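Local coordinates for putative capsular polysaccharide biosynthesis protein (Streptococcus pneumoniae serotype 4, PDB 6EWJ) that probably transfers an amino group to a nucleotide-linked sugar, using pyridoxal phosphate as cofactor, in the synthesis of pneumococcal teichoic acid, at residues A[73-77]-A[162-166]; A[130-136]-A[171-177]; A[234-240]-A[257-263]. All blocks are in the same frame, centred on the assembly; numbering follows the deposited sequence.

Contact 1: residues A[73-77]-A[162-166]; sequences RVLEV and SKWQK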
ATOM      1  N   ARG A  73       2.911   6.095  13.131  1.00 19.91           N
ATOM      2  CA  ARG A  73       2.880   4.811  13.832  1.00 20.67           C
ATOM      3  C   ARG A  73       4.208   4.485  14.540  1.00 21.24           C
ATOM      4  O   ARG A  73       4.205   3.898  15.620  1.00 21.54           O
ATOM      5  CB  ARG A  73       2.447   3.669  12.915  1.00 20.65           C
ATOM      6  CG  ARG A  73       1.025   3.821  12.428  1.00 20.42           C
ATOM      7  CD  ARG A  73       0.583   2.661  11.565  1.00 20.39           C
ATOM      8  NE  ARG A  73      -0.804   2.843  11.161  1.00 20.56           N
ATOM      9  CZ  ARG A  73      -1.881   2.631  11.901  1.00 21.48           C
ATOM     10  NH1 ARG A  73      -1.823   2.153  13.142  1.00 22.35           N
ATOM     11  NH2 ARG A  73      -3.078   2.880  11.372  1.00 21.90           N
ATOM     12  N   VAL A  74       5.330   4.930  13.979  1.00 21.34           N
ATOM     13  CA  VAL A  74       6.654   4.723  14.627  1.00 22.05           C
ATOM     14  C   VAL A  74       6.696   5.573  15.924  1.00 23.61           C
ATOM     15  O   VAL A  74       7.080   5.092  17.001  1.00 23.88           O
ATOM     16  CB  VAL A  74       7.798   5.076  13.678  1.00 21.76           C
ATOM     17  CG1 VAL A  74       9.108   5.281  14.430  1.00 22.45           C
ATOM     18  CG2 VAL A  74       7.924   4.007  12.585  1.00 21.16           C
ATOM     19  N   LEU A  75       6.201   6.804  15.825  1.00 23.77           N
ATOM     20  CA  LEU A  75       6.033   7.651  17.015  1.00 25.24           C
ATOM     21  C   LEU A  75       4.972   7.175  18.040  1.00 26.35           C
ATOM     22  O   LEU A  75       4.889   7.734  19.140  1.00 27.18           O
ATOM     23  CB  LEU A  75       5.726   9.083  16.571  1.00 24.39           C
ATOM     24  CG  LEU A  75       6.846   9.783  15.810  1.00 23.91           C
ATOM     25  CD1 LEU A  75       6.352  11.110  15.299  1.00 23.35           C
ATOM     26  CD2 LEU A  75       8.100   9.948  16.674  1.00 25.00           C
ATOM     27  N   GLU A  76       4.199   6.148  17.683  1.00 26.52           N
ATOM     28  CA  GLU A  76       3.045   5.630  18.454  1.00 28.02           C
ATOM     29  C   GLU A  76       2.014   6.717  18.834  1.00 27.67           C
ATOM     30  O   GLU A  76       1.441   6.701  19.905  1.00 29.05           O
ATOM     31  CB  GLU A  76       3.513   4.818  19.653  1.00 29.56           C
ATOM     32  CG  GLU A  76       4.327   3.593  19.243  1.00 30.38           C
ATOM     33  CD  GLU A  76       4.899   2.869  20.430  1.00 32.17           C
ATOM     34  OE1 GLU A  76       5.758   3.441  21.048  1.00 33.38           O
ATOM     35  OE2 GLU A  76       4.527   1.733  20.783  1.00 35.16           O
ATOM     36  N   VAL A  77       1.797   7.651  17.931  1.00 27.38           N
ATOM     37  CA  VAL A  77       0.731   8.648  18.063  1.00 27.76           C
ATOM     38  C   VAL A  77      -0.581   7.874  17.873  1.00 28.23           C
ATOM     39  O   VAL A  77      -0.726   7.125  16.894  1.00 27.27           O
ATOM     40  CB  VAL A  77       0.887   9.780  17.006  1.00 27.29           C
ATOM     41  CG1 VAL A  77      -0.304  10.732  16.968  1.00 27.52           C
ATOM     42  CG2 VAL A  77       2.147  10.572  17.281  1.00 27.49           C
ATOM     43  N   SER A 162       5.661   7.195  24.691  1.00 41.63           N
ATOM     44  CA  SER A 162       6.191   6.108  23.866  1.00 40.63           C
ATOM     45  C   SER A 162       7.709   6.224  23.837  1.00 41.03           C
ATOM     46  O   SER A 162       8.247   7.277  24.211  1.00 41.58           O
ATOM     47  CB  SER A 162       5.661   6.190  22.432  1.00 38.63           C
ATOM     48  OG  SER A 162       6.302   7.230  21.700  1.00 36.84           O
ATOM     49  N   LYS A 163       8.382   5.173  23.368  1.00 39.93           N
ATOM     50  CA  LYS A 163       9.827   5.170  23.249  1.00 40.92           C
ATOM     51  C   LYS A 163      10.344   6.430  22.553  1.00 40.47           C
ATOM     52  O   LYS A 163      11.099   7.209  23.138  1.00 41.24           O
ATOM     53  CB  LYS A 163      10.315   3.936  22.499  1.00 41.26           C
ATOM     54  CG  LYS A 163      11.836   3.881  22.347  1.00 42.43           C
ATOM     55  CD  LYS A 163      12.324   2.549  21.807  1.00 42.64           C
ATOM     56  CE  LYS A 163      12.205   2.477  20.304  1.00 42.00           C
ATOM     57  NZ  LYS A 163      12.669   1.153  19.774  1.00 42.29           N
ATOM     58  N   TRP A 164       9.906   6.642  21.324  1.00 39.01           N
ATOM     59  CA  TRP A 164      10.432   7.730  20.512  1.00 38.83           C
ATOM     60  C   TRP A 164       9.986   9.098  21.014  1.00 37.98           C
ATOM     61  O   TRP A 164      10.757  10.051  20.957  1.00 38.92           O
ATOM     62  CB  TRP A 164      10.102   7.527  19.034  1.00 37.72           C
ATOM     63  CG  TRP A 164      10.818   6.370  18.444  1.00 38.21           C
ATOM     64  CD1 TRP A 164      10.254   5.235  17.936  1.00 37.90           C
ATOM     65  CD2 TRP A 164      12.243   6.195  18.338  1.00 39.39           C
ATOM     66  NE1 TRP A 164      11.235   4.366  17.513  1.00 38.47           N
ATOM     67  CE2 TRP A 164      12.465   4.928  17.753  1.00 39.04           C
ATOM     68  CE3 TRP A 164      13.353   6.981  18.691  1.00 40.26           C
ATOM     69  CZ2 TRP A 164      13.754   4.442  17.476  1.00 39.38           C
ATOM     70  CZ3 TRP A 164      14.629   6.497  18.426  1.00 40.77           C
ATOM     71  CH2 TRP A 164      14.815   5.233  17.819  1.00 40.38           C
ATOM     72  N   GLN A 165       8.786   9.194  21.579  1.00 37.30           N
ATOM     73  CA  GLN A 165       8.354  10.472  22.185  1.00 37.21           C
ATOM     74  C   GLN A 165       9.221  10.880  23.372  1.00 38.69           C
ATOM     75  O   GLN A 165       9.454  12.073  23.588  1.00 38.49           O
ATOM     76  CB  GLN A 165       6.897  10.421  22.641  1.00 36.44           C
ATOM     77  CG  GLN A 165       5.891  10.346  21.500  1.00 34.85           C
ATOM     78  CD  GLN A 165       4.496  10.009  22.017  1.00 34.20           C
ATOM     79  OE1 GLN A 165       4.115  10.409  23.119  1.00 34.08           O
ATOM     80  NE2 GLN A 165       3.757   9.221  21.250  1.00 33.33           N
ATOM     81  N   LYS A 166       9.623   9.895  24.176  1.00 40.17           N
ATOM     82  CA  LYS A 166      10.562  10.154  25.279  1.00 42.22           C
ATOM     83  C   LYS A 166      11.907  10.626  24.784  1.00 40.93           C
ATOM     84  O   LYS A 166      12.515  11.460  25.427  1.00 41.51           O
ATOM     85  CB  LYS A 166      10.706   8.990  26.260  1.00 44.42           C
ATOM     86  CG  LYS A 166      11.069   9.415  27.670  1.00 47.81           C
ATOM     87  CD  LYS A 166      10.885   8.346  28.764  1.00 50.29           C
ATOM     88  CE  LYS A 166       9.712   7.357  28.624  1.00 49.96           C
ATOM     89  NZ  LYS A 166      10.078   6.117  27.881  1.00 49.58           N
TER
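Leu75 O receives two side-chain donors from the start of helix 163-168. The closer is Gln165 NE2, 2.8 Å from Leu75 O, with the oxygen near the plane of the amide. Ser162 OG also donates to Leu75 O, at 3.0 Å, but comes in well above the carbonyl plane. The same hydroxyl oxygen accepts from Gln165 N, making Ser162 the N-cap of its helix; the first torsion (chi1 75°) tucks OG between backbone N and carbonyl carbon, where it can reach the amide and Leu75 O together. Across from it, helix 64-74 gives way to a Schellman motif in which Glu76 has positive phi; the end of this helix faces the N-cap of the other. Glu76 OE1 approaches Ser162 CB to 3.1 Å, and near this N-terminus its charge is probably favourably placed. On the apolar flank, Trp164 turns the edge of its indole to the backbone, with CD1 3.3 Å from Val74 O, while CD1 also touches Val74 CG1 at 3.7 Å. Leu75 CD2 touches Trp164 CB, the two side chains crossing at about a right angle. Trp164 NE1 bonds to Glu231, which also forms a salt bridge with Lys163. Helix 225-236 packs on Val74 through Met228, Phe232 and Leu235, and strand 129-132 lies against Leu75 and Val77.

Contact 2: residues A[130-136]-A[171-177]; sequences KVIIPVE and IVIVSDS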
ATOM      1  N   LYS A 130       1.310  15.897  20.173  1.00 29.29           N
ATOM      2  CA  LYS A 130       2.503  15.090  19.895  1.00 29.25           C
ATOM      3  C   LYS A 130       3.277  15.476  18.647  1.00 27.36           C
ATOM      4  O   LYS A 130       4.513  15.290  18.594  1.00 27.55           O
ATOM      5  CB  LYS A 130       2.148  13.602  19.765  1.00 29.76           C
ATOM      6  CG  LYS A 130       1.510  12.959  20.979  1.00 31.45           C
ATOM      7  CD  LYS A 130       2.282  13.187  22.268  1.00 33.82           C
ATOM      8  CE  LYS A 130       1.698  12.349  23.392  1.00 35.47           C
ATOM      9  NZ  LYS A 130       2.491  12.521  24.609  1.00 37.34           N
ATOM     10  N   VAL A 131       2.586  15.973  17.629  1.00 25.09           N
ATOM     11  CA  VAL A 131       3.178  16.164  16.309  1.00 23.62           C
ATOM     12  C   VAL A 131       2.608  17.411  15.664  1.00 22.89           C
ATOM     13  O   VAL A 131       1.420  17.734  15.843  1.00 23.12           O
ATOM     14  CB  VAL A 131       2.916  14.963  15.378  1.00 22.80           C
ATOM     15  CG1 VAL A 131       3.303  15.261  13.939  1.00 21.97           C
ATOM     16  CG2 VAL A 131       3.677  13.738  15.846  1.00 23.33           C
ATOM     17  N   ILE A 132       3.456  18.114  14.932  1.00 22.03           N
ATOM     18  CA  ILE A 132       3.045  19.184  14.057  1.00 21.18           C
ATOM     19  C   ILE A 132       3.428  18.740  12.649  1.00 20.24           C
ATOM     20  O   ILE A 132       4.576  18.305  12.415  1.00 19.78           O
ATOM     21  CB  ILE A 132       3.734  20.520  14.394  1.00 21.63           C
ATOM     22  CG1 ILE A 132       3.346  20.965  15.790  1.00 22.70           C
ATOM     23  CG2 ILE A 132       3.319  21.599  13.383  1.00 21.31           C
ATOM     24  CD1 ILE A 132       4.213  22.046  16.391  1.00 23.84           C
ATOM     25  N   ILE A 133       2.478  18.872  11.716  1.00 19.53           N
ATOM     26  CA  ILE A 133       2.708  18.591  10.289  1.00 19.02           C
ATOM     27  C   ILE A 133       2.593  19.871   9.408  1.00 19.43           C
ATOM     28  O   ILE A 133       1.526  20.141   8.847  1.00 19.98           O
ATOM     29  CB  ILE A 133       1.742  17.471   9.739  1.00 18.22           C
ATOM     30  CG1 ILE A 133       1.724  16.246  10.671  1.00 18.30           C
ATOM     31  CG2 ILE A 133       2.161  17.048   8.311  1.00 17.68           C
ATOM     32  CD1 ILE A 133       0.796  15.101  10.222  1.00 17.80           C
ATOM     33  N   PRO A 134       3.686  20.648   9.258  1.00 20.07           N
ATOM     34  CA  PRO A 134       3.699  21.667   8.224  1.00 19.91           C
ATOM     35  C   PRO A 134       3.659  21.050   6.818  1.00 19.68           C
ATOM     36  O   PRO A 134       4.220  19.950   6.619  1.00 20.01           O
ATOM     37  CB  PRO A 134       5.070  22.363   8.433  1.00 20.69           C
ATOM     38  CG  PRO A 134       5.633  21.828   9.717  1.00 20.98           C
ATOM     39  CD  PRO A 134       5.035  20.448   9.827  1.00 20.43           C
ATOM     40  N   VAL A 135       3.069  21.768   5.868  1.00 18.97           N
ATOM     41  CA  VAL A 135       3.119  21.385   4.478  1.00 18.32           C
ATOM     42  C   VAL A 135       3.962  22.354   3.666  1.00 18.15           C
ATOM     43  O   VAL A 135       3.799  23.593   3.766  1.00 18.10           O
ATOM     44  CB  VAL A 135       1.709  21.248   3.855  1.00 18.24           C
ATOM     45  CG1 VAL A 135       0.919  22.534   3.882  1.00 19.14           C
ATOM     46  CG2 VAL A 135       1.770  20.768   2.422  1.00 18.00           C
ATOM     47  N   GLU A 136       4.833  21.804   2.845  1.00 17.70           N
ATOM     48  CA  GLU A 136       5.761  22.594   2.086  1.00 18.03           C
ATOM     49  C   GLU A 136       5.078  22.863   0.735  1.00 17.94           C
ATOM     50  O   GLU A 136       5.419  22.328  -0.312  1.00 17.85           O
ATOM     51  CB  GLU A 136       7.124  21.916   1.942  1.00 18.55           C
ATOM     52  CG  GLU A 136       7.619  21.125   3.130  1.00 19.09           C
ATOM     53  CD  GLU A 136       7.859  21.910   4.411  1.00 20.33           C
ATOM     54  OE1 GLU A 136       7.685  23.152   4.474  1.00 20.76           O
ATOM     55  OE2 GLU A 136       8.213  21.220   5.406  1.00 22.26           O
ATOM     56  N   ILE A 171       7.293  18.134  21.236  1.00 31.05           N
ATOM     57  CA  ILE A 171       6.506  17.945  20.014  1.00 28.72           C
ATOM     58  C   ILE A 171       7.457  17.628  18.866  1.00 27.42           C
ATOM     59  O   ILE A 171       8.467  18.297  18.697  1.00 27.48           O
ATOM     60  CB  ILE A 171       5.654  19.196  19.683  1.00 28.58           C
ATOM     61  CG1 ILE A 171       4.543  19.373  20.722  1.00 29.09           C
ATOM     62  CG2 ILE A 171       4.991  19.065  18.311  1.00 27.12           C
ATOM     63  CD1 ILE A 171       3.915  20.746  20.772  1.00 29.18           C
ATOM     64  N   VAL A 172       7.115  16.614  18.076  1.00 25.73           N
ATOM     65  CA  VAL A 172       7.924  16.202  16.939  1.00 24.99           C
ATOM     66  C   VAL A 172       7.376  16.922  15.712  1.00 23.74           C
ATOM     67  O   VAL A 172       6.124  16.978  15.509  1.00 22.94           O
ATOM     68  CB  VAL A 172       7.931  14.655  16.787  1.00 24.62           C
ATOM     69  CG1 VAL A 172       8.622  14.234  15.488  1.00 24.12           C
ATOM     70  CG2 VAL A 172       8.613  13.991  17.983  1.00 25.54           C
ATOM     71  N   ILE A 173       8.281  17.455  14.874  1.00 22.83           N
ATOM     72  CA  ILE A 173       7.868  18.173  13.691  1.00 22.09           C
ATOM     73  C   ILE A 173       8.099  17.333  12.484  1.00 21.16           C
ATOM     74  O   ILE A 173       9.230  16.995  12.205  1.00 21.29           O
ATOM     75  CB  ILE A 173       8.568  19.536  13.535  1.00 22.57           C
ATOM     76  CG1 ILE A 173       8.321  20.387  14.781  1.00 23.37           C
ATOM     77  CG2 ILE A 173       8.023  20.240  12.301  1.00 21.86           C
ATOM     78  CD1 ILE A 173       9.012  21.730  14.764  1.00 24.24           C
ATOM     79  N   VAL A 174       7.010  17.016  11.773  1.00 20.44           N
ATOM     80  CA  VAL A 174       7.035  16.113  10.637  1.00 19.61           C
ATOM     81  C   VAL A 174       6.650  16.898   9.405  1.00 19.73           C
ATOM     82  O   VAL A 174       5.484  17.298   9.245  1.00 20.09           O
ATOM     83  CB  VAL A 174       6.051  14.962  10.815  1.00 19.04           C
ATOM     84  CG1 VAL A 174       6.000  14.092   9.565  1.00 18.22           C
ATOM     85  CG2 VAL A 174       6.416  14.168  12.065  1.00 19.54           C
ATOM     86  N   SER A 175       7.590  17.055   8.490  1.00 19.56           N
ATOM     87  CA  SER A 175       7.335  17.753   7.236  1.00 19.26           C
ATOM     88  C   SER A 175       6.533  16.933   6.229  1.00 18.80           C
ATOM     89  O   SER A 175       6.990  15.834   5.817  1.00 18.27           O
ATOM     90  CB  SER A 175       8.660  18.147   6.555  1.00 19.34           C
ATOM     91  OG  SER A 175       8.377  18.684   5.248  1.00 19.60           O
ATOM     92  N   ASP A 176       5.388  17.465   5.786  1.00 18.53           N
ATOM     93  CA  ASP A 176       4.793  16.990   4.557  1.00 18.65           C
ATOM     94  C   ASP A 176       5.446  17.645   3.364  1.00 18.21           C
ATOM     95  O   ASP A 176       5.066  18.744   2.949  1.00 18.34           O
ATOM     96  CB  ASP A 176       3.277  17.184   4.533  1.00 18.85           C
ATOM     97  CG  ASP A 176       2.648  16.675   3.252  1.00 18.96           C
ATOM     98  OD1 ASP A 176       3.365  16.240   2.319  1.00 18.60           O
ATOM     99  OD2 ASP A 176       1.393  16.716   3.144  1.00 19.69           O
ATOM    100  N   SER A 177       6.479  16.966   2.841  1.00 18.35           N
ATOM    101  CA  SER A 177       7.239  17.400   1.647  1.00 18.16           C
ATOM    102  C   SER A 177       6.828  16.694   0.351  1.00 17.37           C
ATOM    103  O   SER A 177       7.637  16.455  -0.546  1.00 17.58           O
ATOM    104  CB  SER A 177       8.728  17.224   1.891  1.00 19.10           C
ATOM    105  OG  SER A 177       9.189  18.240   2.753  1.00 20.23           O
TER
HETATM  106  O   HOH W   1       4.634  19.407   0.090  1.00 25.44           O
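Lys130 to Glu136 run parallel to Ile171 to Ser177 in direct register, joined by five backbone hydrogen bonds whose donors alternate until Pro134, which has no N-H for Val174 O, and again from Glu136 N to Asp176 O. The pair belongs to neighbouring strands of the central mixed seven-stranded sheet of this aminotransferase fold. Pro134 CD sits 3.2 Å from Val174 O, and the CA-H of Ile133 also faces that oxygen. On one face of the sheet Val131 CG1 meets Val174 CG2 at 3.8 Å. On the other, both CG1 and CD1 of Ile132 lie against the Ile171 CG2 methyl, the former at 3.6 Å, and the Pro134 ring crosses Ile173 nearly at right angles. Towards the C-terminal ends the pairing becomes polar. Glu136 OE2 accepts through its anti lone pair from Ser175 OG, over a short 2.5 Å; the bend of the glutamate chain at chi2 (-63°) folds the carboxylate back to this hydroxyl. A water bridges Asp176 O, at 3.0 Å, and, more weakly, Glu136 O. Asp176, held by Ser93 and Ala178 N, lies with Val135 beside the cofactor site. Glu136 OE2 also bonds to Tyr144 OH and OE1 to Cys142 N; three such partners would probably stabilise negative charge on this buried carboxylate.

Contact 3: residues A[234-240]-A[257-263]; sequences ILSLHGQ and IVTPAYK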
ATOM      1  N   ILE A 234       9.715  -3.064   9.099  1.00 22.61           N
ATOM      2  CA  ILE A 234       8.856  -4.024   9.760  1.00 23.26           C
ATOM      3  C   ILE A 234       7.371  -3.630   9.644  1.00 22.08           C
ATOM      4  O   ILE A 234       6.505  -4.444   9.317  1.00 20.82           O
ATOM      5  CB  ILE A 234       9.300  -4.183  11.218  1.00 25.01           C
ATOM      6  CG1 ILE A 234      10.579  -5.034  11.298  1.00 26.20           C
ATOM      7  CG2 ILE A 234       8.258  -4.890  12.097  1.00 25.65           C
ATOM      8  CD1 ILE A 234      11.559  -4.917  10.135  1.00 25.85           C
ATOM      9  N   LEU A 235       7.089  -2.330   9.829  1.00 21.79           N
ATOM     10  CA  LEU A 235       5.708  -1.863   9.690  1.00 21.10           C
ATOM     11  C   LEU A 235       5.204  -1.898   8.258  1.00 20.07           C
ATOM     12  O   LEU A 235       3.990  -2.043   8.043  1.00 21.39           O
ATOM     13  CB  LEU A 235       5.526  -0.432  10.252  1.00 21.06           C
ATOM     14  CG  LEU A 235       5.791  -0.257  11.735  1.00 21.98           C
ATOM     15  CD1 LEU A 235       5.544   1.168  12.184  1.00 22.26           C
ATOM     16  CD2 LEU A 235       5.006  -1.223  12.617  1.00 22.71           C
ATOM     17  N   SER A 236       6.091  -1.738   7.293  1.00 18.74           N
ATOM     18  CA  SER A 236       5.741  -1.692   5.876  1.00 17.61           C
ATOM     19  C   SER A 236       5.524  -3.083   5.257  1.00 18.09           C
ATOM     20  O   SER A 236       4.960  -3.194   4.156  1.00 17.41           O
ATOM     21  CB  SER A 236       6.828  -0.988   5.082  1.00 17.14           C
ATOM     22  OG  SER A 236       7.971  -1.818   4.896  1.00 17.55           O
ATOM     23  N   LEU A 237       5.991  -4.127   5.957  1.00 19.03           N
ATOM     24  CA  LEU A 237       6.003  -5.480   5.435  1.00 20.36           C
ATOM     25  C   LEU A 237       5.543  -6.507   6.466  1.00 20.38           C
ATOM     26  O   LEU A 237       6.304  -7.445   6.862  1.00 20.16           O
ATOM     27  CB  LEU A 237       7.411  -5.834   4.916  1.00 21.67           C
ATOM     28  CG  LEU A 237       7.798  -5.352   3.518  1.00 22.25           C
ATOM     29  CD1 LEU A 237       9.326  -5.391   3.344  1.00 22.90           C
ATOM     30  CD2 LEU A 237       7.079  -6.200   2.463  1.00 22.87           C
ATOM     31  N   HIS A 238       4.309  -6.283   6.938  1.00 19.64           N
ATOM     32  CA  HIS A 238       3.550  -7.240   7.725  1.00 20.08           C
ATOM     33  C   HIS A 238       4.040  -7.462   9.148  1.00 20.86           C
ATOM     34  O   HIS A 238       3.598  -8.398   9.836  1.00 21.85           O
ATOM     35  CB  HIS A 238       3.457  -8.601   6.995  1.00 20.54           C
ATOM     36  CG  HIS A 238       2.743  -8.544   5.676  1.00 20.22           C
ATOM     37  ND1 HIS A 238       1.421  -8.180   5.574  1.00 20.53           N
ATOM     38  CD2 HIS A 238       3.129  -8.901   4.427  1.00 20.20           C
ATOM     39  CE1 HIS A 238       1.034  -8.282   4.313  1.00 20.30           C
ATOM     40  NE2 HIS A 238       2.060  -8.708   3.596  1.00 19.99           N
ATOM     41  N   GLY A 239       4.962  -6.663   9.628  1.00 20.72           N
ATOM     42  CA  GLY A 239       5.561  -6.916  10.934  1.00 21.60           C
ATOM     43  C   GLY A 239       6.555  -8.060  10.953  1.00 22.11           C
ATOM     44  O   GLY A 239       6.909  -8.540  12.029  1.00 22.56           O
ATOM     45  N   GLN A 240       7.032  -8.463   9.775  1.00 22.07           N
ATOM     46  CA  GLN A 240       7.864  -9.644   9.628  1.00 23.31           C
ATOM     47  C   GLN A 240       9.307  -9.306  10.001  1.00 24.04           C
ATOM     48  O   GLN A 240       9.816  -8.243   9.620  1.00 23.91           O
ATOM     49  CB  GLN A 240       7.780 -10.218   8.203  1.00 22.97           C
ATOM     50  CG  GLN A 240       8.537 -11.545   8.060  1.00 24.11           C
ATOM     51  CD  GLN A 240       8.293 -12.327   6.765  1.00 24.40           C
ATOM     52  OE1 GLN A 240       7.165 -12.705   6.463  1.00 25.81           O
ATOM     53  NE2 GLN A 240       9.348 -12.567   6.008  1.00 24.66           N
ATOM     54  N   ILE A 257       6.367 -12.642  13.271  1.00 24.87           N
ATOM     55  CA  ILE A 257       5.549 -11.465  13.009  1.00 24.41           C
ATOM     56  C   ILE A 257       5.463 -10.782  14.373  1.00 25.04           C
ATOM     57  O   ILE A 257       4.941 -11.364  15.298  1.00 25.50           O
ATOM     58  CB  ILE A 257       4.157 -11.879  12.488  1.00 24.13           C
ATOM     59  CG1 ILE A 257       4.315 -12.658  11.170  1.00 24.07           C
ATOM     60  CG2 ILE A 257       3.213 -10.695  12.361  1.00 23.35           C
ATOM     61  CD1 ILE A 257       4.932 -11.881  10.015  1.00 23.16           C
ATOM     62  N   VAL A 258       5.972  -9.556  14.497  1.00 25.24           N
ATOM     63  CA  VAL A 258       6.063  -8.928  15.835  1.00 26.76           C
ATOM     64  C   VAL A 258       4.886  -8.034  16.156  1.00 27.11           C
ATOM     65  O   VAL A 258       4.556  -7.842  17.318  1.00 27.97           O
ATOM     66  CB  VAL A 258       7.386  -8.163  16.091  1.00 27.19           C
ATOM     67  CG1 VAL A 258       8.559  -9.143  16.099  1.00 27.85           C
ATOM     68  CG2 VAL A 258       7.569  -7.013  15.107  1.00 26.18           C
ATOM     69  N   THR A 259       4.220  -7.554  15.121  1.00 26.85           N
ATOM     70  CA  THR A 259       2.995  -6.781  15.267  1.00 27.64           C
ATOM     71  C   THR A 259       2.216  -7.024  13.980  1.00 26.49           C
ATOM     72  O   THR A 259       2.840  -7.236  12.945  1.00 25.49           O
ATOM     73  CB  THR A 259       3.360  -5.273  15.497  1.00 28.07           C
ATOM     74  OG1 THR A 259       2.203  -4.522  15.822  1.00 30.31           O
ATOM     75  CG2 THR A 259       3.941  -4.690  14.298  1.00 27.42           C
ATOM     76  N   PRO A 260       0.871  -6.957  14.019  1.00 26.43           N
ATOM     77  CA  PRO A 260       0.124  -7.201  12.766  1.00 25.53           C
ATOM     78  C   PRO A 260       0.107  -5.941  11.901  1.00 23.86           C
ATOM     79  O   PRO A 260      -0.885  -5.208  11.889  1.00 22.86           O
ATOM     80  CB  PRO A 260      -1.290  -7.571  13.267  1.00 26.88           C
ATOM     81  CG  PRO A 260      -1.238  -7.472  14.772  1.00 28.07           C
ATOM     82  CD  PRO A 260      -0.066  -6.599  15.098  1.00 27.74           C
ATOM     83  N   ALA A 261       1.195  -5.722  11.148  1.00 22.31           N
ATOM     84  CA  ALA A 261       1.445  -4.466  10.480  1.00 21.41           C
ATOM     85  C   ALA A 261       0.934  -4.446   9.019  1.00 21.03           C
ATOM     86  O   ALA A 261      -0.104  -5.062   8.741  1.00 20.42           O
ATOM     87  CB  ALA A 261       2.899  -4.097  10.606  1.00 21.16           C
ATOM     88  N   TYR A 262       1.558  -3.666   8.144  1.00 19.93           N
ATOM     89  CA  TYR A 262       0.908  -3.089   6.955  1.00 19.54           C
ATOM     90  C   TYR A 262       1.674  -3.585   5.716  1.00 19.33           C
ATOM     91  O   TYR A 262       2.560  -4.481   5.823  1.00 19.35           O
ATOM     92  CB  TYR A 262       0.820  -1.529   7.041  1.00 19.36           C
ATOM     93  CG  TYR A 262       0.211  -1.132   8.334  1.00 19.77           C
ATOM     94  CD1 TYR A 262      -1.171  -1.067   8.484  1.00 20.45           C
ATOM     95  CD2 TYR A 262       1.017  -0.925   9.466  1.00 20.24           C
ATOM     96  CE1 TYR A 262      -1.746  -0.787   9.738  1.00 21.04           C
ATOM     97  CE2 TYR A 262       0.463  -0.661  10.695  1.00 20.97           C
ATOM     98  CZ  TYR A 262      -0.914  -0.630  10.832  1.00 21.16           C
ATOM     99  OH  TYR A 262      -1.409  -0.379  12.079  1.00 22.28           O
ATOM    100  N   LYS A 263       1.344  -3.030   4.556  1.00 18.52           N
ATOM    101  CA  LYS A 263       1.802  -3.574   3.305  1.00 18.34           C
ATOM    102  C   LYS A 263       1.940  -2.379   2.401  1.00 18.05           C
ATOM    103  O   LYS A 263       1.022  -2.035   1.653  1.00 18.09           O
ATOM    104  CB  LYS A 263       0.778  -4.638   2.811  1.00 18.77           C
ATOM    105  CG  LYS A 263       1.112  -5.298   1.514  1.00 19.25           C
ATOM    106  CD  LYS A 263       2.541  -5.859   1.480  1.00 19.31           C
ATOM    107  CE  LYS A 263       2.846  -6.546   0.150  1.00 19.98           C
ATOM    108  NZ  LYS A 263       4.301  -6.726  -0.091  1.00 19.13           N
TER
HETATM  109  O   HOH W   2      -0.089  -7.852   7.996  1.00 17.43           O
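His238 and Lys263 lie obliquely against each other where a type I' turn, Leu237 to Gln240, meets the loop 257-263; at its last residue, Gln240 pairs with Ile257 as an antiparallel non-hydrogen-bonded pair. Lys263 leaves its backbone with CG anti to N (chi1 180°) and bends at chi2 (51°), which brings CD within 3.6 Å of His238 NE2. Tyr262 O lies over one face of the imidazole and accepts from His238 N at 2.7 Å. Tyr262 presents its ring edge to Leu235 O, which also receives Tyr262 N. Leu235 CD2 touches both Thr259 CG2 and the Ala261 methyl. Ile234 CG2 meets Val258 CG2 at 3.7 Å, the two side chains crossing at about a right angle. Gly239, with no side chain in the way, lets Thr259 O come to 3.4 Å from its CA. The second subunit packs on the same residues: its His99 stacks on Tyr262, its Tyr90 meets His238 edge-to-face, and its Glu211 forms a salt bridge with Lys263, whose amine also bonds to Asn265 of its own chain. In the plane of the His238 ring, at its edge, a water sits 2.9 Å from ND1 and donates to Ala261 O.

In the fold
Contact 1 touches both of the others. Its centre is about 14 Å from that of contact 2, and Leu75 CD1 reaches Val172 CG1 at 3.9 Å, so the end of helix 64-74 rests on the central sheet. Towards contact 3, about 16 Å between centres, Val74 CG2 meets Leu235 CD1 at 3.7 Å. Contacts 2 and 3 do not touch, their nearest atoms being about 13 Å apart, yet both approach cofactor sites. In contact 2 the side chain of Val135 is about 5 Å from that of His179, and that of Asp176 about 6 Å from Ala64, both residues that bind pyridoxal phosphate in another structure of this protein. Contact 3 instead reaches across the dimer, where His238 packs on Thr65 of the second subunit.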